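Local coordinates for protein probable porin (PDB 4FSP) that probably forms a channel through the outer membrane of Pseudomonas aeruginosa, as a beta-barrel porin of the OprD family, at residues A[74-78]-A[141-145]. Residues are numbered along the deposited sequence; the frame is centred on the assembly and turned at random.
With C8E ((hydroxyethyloxy)tri(ethyloxy)octane), chain H.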
ATOM      1  N   LEU A  74     -13.498 -11.343  -7.352  1.00 30.55           N
ATOM      2  CA  LEU A  74     -12.087 -11.537  -7.639  1.00 34.97           C
ATOM      3  C   LEU A  74     -11.772 -13.028  -7.733  1.00 34.48           C
ATOM      4  O   LEU A  74     -11.840 -13.755  -6.738  1.00 37.32           O
ATOM      5  CB  LEU A  74     -11.221 -10.891  -6.559  1.00 36.21           C
ATOM      6  CG  LEU A  74     -10.758  -9.442  -6.752  1.00 50.16           C
ATOM      7  CD1 LEU A  74      -9.847  -9.004  -5.599  1.00 53.34           C
ATOM      8  CD2 LEU A  74     -10.050  -9.259  -8.089  1.00 47.73           C
ATOM      9  N   GLY A  75     -11.440 -13.483  -8.935  1.00 36.66           N
ATOM     10  CA  GLY A  75     -11.023 -14.858  -9.129  1.00 38.26           C
ATOM     11  C   GLY A  75      -9.519 -14.901  -9.307  1.00 45.33           C
ATOM     12  O   GLY A  75      -8.968 -14.246 -10.204  1.00 52.30           O
ATOM     13  N   LYS A  76      -8.845 -15.653  -8.443  1.00 42.02           N
ATOM     14  CA  LYS A  76      -7.392 -15.745  -8.507  1.00 46.94           C
ATOM     15  C   LYS A  76      -6.930 -17.189  -8.674  1.00 43.43           C
ATOM     16  O   LYS A  76      -7.391 -18.091  -7.968  1.00 36.98           O
ATOM     17  CB  LYS A  76      -6.764 -15.129  -7.254  1.00 43.34           C
ATOM     18  CG  LYS A  76      -7.215 -13.697  -7.007  1.00 54.35           C
ATOM     19  CD  LYS A  76      -7.306 -13.367  -5.525  1.00 58.95           C
ATOM     20  CE  LYS A  76      -5.939 -13.297  -4.890  1.00 57.35           C
ATOM     21  NZ  LYS A  76      -6.050 -12.755  -3.509  1.00 54.97           N
ATOM     22  N   LEU A  77      -6.027 -17.399  -9.622  1.00 41.73           N
ATOM     23  CA  LEU A  77      -5.342 -18.679  -9.741  1.00 48.00           C
ATOM     24  C   LEU A  77      -3.824 -18.465  -9.705  1.00 48.04           C
ATOM     25  O   LEU A  77      -3.287 -17.617 -10.424  1.00 45.09           O
ATOM     26  CB  LEU A  77      -5.763 -19.408 -11.019  1.00 49.46           C
ATOM     27  CG  LEU A  77      -5.163 -20.805 -11.207  1.00 57.23           C
ATOM     28  CD1 LEU A  77      -5.653 -21.746 -10.115  1.00 60.50           C
ATOM     29  CD2 LEU A  77      -5.498 -21.363 -12.586  1.00 62.99           C
ATOM     30  N   GLY A  78      -3.145 -19.221  -8.848  1.00 48.21           N
ATOM     31  CA  GLY A  78      -1.699 -19.141  -8.736  1.00 52.33           C
ATOM     32  C   GLY A  78      -1.034 -20.506  -8.850  1.00 60.50           C
ATOM     33  O   GLY A  78      -1.455 -21.469  -8.202  1.00 62.94           O
ATOM     34  N   PHE A 141      -0.270 -11.435  -5.716  1.00 41.13           N
ATOM     35  CA  PHE A 141      -1.590 -10.876  -5.426  1.00 40.95           C
ATOM     36  C   PHE A 141      -1.599 -10.183  -4.072  1.00 43.08           C
ATOM     37  O   PHE A 141      -1.001 -10.683  -3.122  1.00 47.32           O
ATOM     38  CB  PHE A 141      -2.639 -11.998  -5.371  1.00 45.13           C
ATOM     39  CG  PHE A 141      -2.729 -12.823  -6.625  1.00 49.39           C
ATOM     40  CD1 PHE A 141      -3.012 -12.224  -7.841  1.00 50.77           C
ATOM     41  CD2 PHE A 141      -2.577 -14.201  -6.580  1.00 49.36           C
ATOM     42  CE1 PHE A 141      -3.104 -12.972  -8.994  1.00 43.54           C
ATOM     43  CE2 PHE A 141      -2.678 -14.960  -7.731  1.00 47.91           C
ATOM     44  CZ  PHE A 141      -2.943 -14.343  -8.940  1.00 46.43           C
ATOM     45  N   PRO A 142      -2.319  -9.054  -3.959  1.00 49.76           N
ATOM     46  CA  PRO A 142      -2.453  -8.404  -2.647  1.00 50.49           C
ATOM     47  C   PRO A 142      -3.404  -9.197  -1.760  1.00 42.88           C
ATOM     48  O   PRO A 142      -4.296  -9.848  -2.300  1.00 42.86           O
ATOM     49  CB  PRO A 142      -3.077  -7.049  -2.989  1.00 49.29           C
ATOM     50  CG  PRO A 142      -3.832  -7.290  -4.247  1.00 46.59           C
ATOM     51  CD  PRO A 142      -3.061  -8.342  -5.016  1.00 45.95           C
ATOM     52  N   GLN A 143      -3.215  -9.165  -0.441  1.00 37.49           N
ATOM     53  CA  GLN A 143      -4.114  -9.877   0.467  1.00 40.28           C
ATOM     54  C   GLN A 143      -5.542  -9.336   0.376  1.00 41.84           C
ATOM     55  O   GLN A 143      -5.751  -8.129   0.174  1.00 28.74           O
ATOM     56  CB  GLN A 143      -3.634  -9.770   1.916  1.00 43.59           C
ATOM     57  CG  GLN A 143      -2.458 -10.659   2.253  1.00 62.59           C
ATOM     58  CD  GLN A 143      -2.653 -12.093   1.797  1.00 79.53           C
ATOM     59  OE1 GLN A 143      -2.172 -12.488   0.731  1.00 87.31           O
ATOM     60  NE2 GLN A 143      -3.357 -12.882   2.604  1.00 79.21           N
ATOM     61  N   VAL A 144      -6.522 -10.226   0.524  1.00 36.84           N
ATOM     62  CA  VAL A 144      -7.912  -9.795   0.633  1.00 37.27           C
ATOM     63  C   VAL A 144      -8.399  -9.931   2.064  1.00 35.07           C
ATOM     64  O   VAL A 144      -8.242 -10.989   2.672  1.00 33.68           O
ATOM     65  CB  VAL A 144      -8.838 -10.586  -0.295  1.00 34.32           C
ATOM     66  CG1 VAL A 144     -10.268 -10.061  -0.177  1.00 31.31           C
ATOM     67  CG2 VAL A 144      -8.354 -10.453  -1.722  1.00 28.14           C
ATOM     68  N   PHE A 145      -8.967  -8.850   2.599  1.00 37.98           N
ATOM     69  CA  PHE A 145      -9.496  -8.830   3.961  1.00 35.70           C
ATOM     70  C   PHE A 145     -11.010  -8.995   3.910  1.00 30.59           C
ATOM     71  O   PHE A 145     -11.659  -8.536   2.970  1.00 32.55           O
ATOM     72  CB  PHE A 145      -9.138  -7.501   4.660  1.00 37.25           C
ATOM     73  CG  PHE A 145      -7.649  -7.319   4.921  1.00 35.38           C
ATOM     74  CD1 PHE A 145      -6.781  -6.955   3.895  1.00 33.40           C
ATOM     75  CD2 PHE A 145      -7.123  -7.507   6.193  1.00 35.16           C
ATOM     76  CE1 PHE A 145      -5.414  -6.798   4.130  1.00 35.07           C
ATOM     77  CE2 PHE A 145      -5.754  -7.346   6.441  1.00 40.96           C
ATOM     78  CZ  PHE A 145      -4.900  -7.001   5.406  1.00 37.69           C
TER
HETATM   79  C2  C8E H 407     -12.089 -23.903  -3.152  1.00 60.97           C
HETATM   80  C3  C8E H 407     -11.391 -22.994  -4.152  1.00 57.25           C
HETATM   81  C4  C8E H 407     -12.378 -21.997  -4.736  1.00 52.32           C
HETATM   82  C5  C8E H 407     -12.332 -22.001  -6.257  1.00 50.21           C
HETATM   83  C6  C8E H 407     -11.561 -20.791  -6.773  1.00 46.21           C
HETATM   84  C7  C8E H 407     -11.684 -20.643  -8.287  1.00 52.91           C
HETATM   85  C8  C8E H 407     -11.302 -19.238  -8.743  1.00 58.28           C
HETATM   86  O9  C8E H 407     -10.350 -19.297  -9.786  1.00 64.48           O
HETATM   87  C10 C8E H 407     -10.619 -18.380 -10.820  1.00 61.82           C
HETATM   88  C11 C8E H 407      -9.334 -18.103 -11.595  1.00 63.58           C
HETATM   89  O12 C8E H 407      -9.708 -17.500 -12.812  1.00 69.83           O
HETATM   90  C13 C8E H 407      -8.644 -17.001 -13.587  1.00 65.73           C
HETATM   91  C14 C8E H 407      -9.127 -17.002 -15.035  1.00 66.82           C
HETATM   92  O   HOH W   1      -6.063 -10.216  -4.238  1.00 53.78           O
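In this OprD-family beta-barrel, a loop folded into the barrel lies against the inner face of wall strand 67-80, and Lys76 and Phe141 carry most of the contact. Alternation along the strand sends Lys76 inward, while Leu77 points the other way, to the outer surface, where its CB lies 3.8 Å from C11 of a bound detergent, C8E; a leucine suits that lipid-facing side. The lysine chain runs past Phe141, bending on the way, and brings NZ near the loop carbonyl of Pro142. Its CB sits over one face of the ring, 4.2 Å from the centroid and 15° off the normal, a CH-pi contact, and CE continues to 3.6 Å from Phe141 CB. With CG anti to its own carbonyl carbon (chi1 -57°), Phe141 extends its ring toward the strand, so that Leu77 O meets the ring edge in plane, 3.6 Å from CZ. Gly78 CA also lies at that edge, 4.4 Å from CE2 of the Phe141 ring, and Leu55 of strand 47-59 also touches the phenylalanine. Val144 adds a small branched surface, its CG2 lying 4.4 Å from Leu74 CD1 and close to the lysine tip. No direct hydrogen bond joins the two segments; instead one water accepts from Lys76 NZ and donates to Pro142 O, at 2.6 Å from each, bridging the ammonium group to a loop carbonyl.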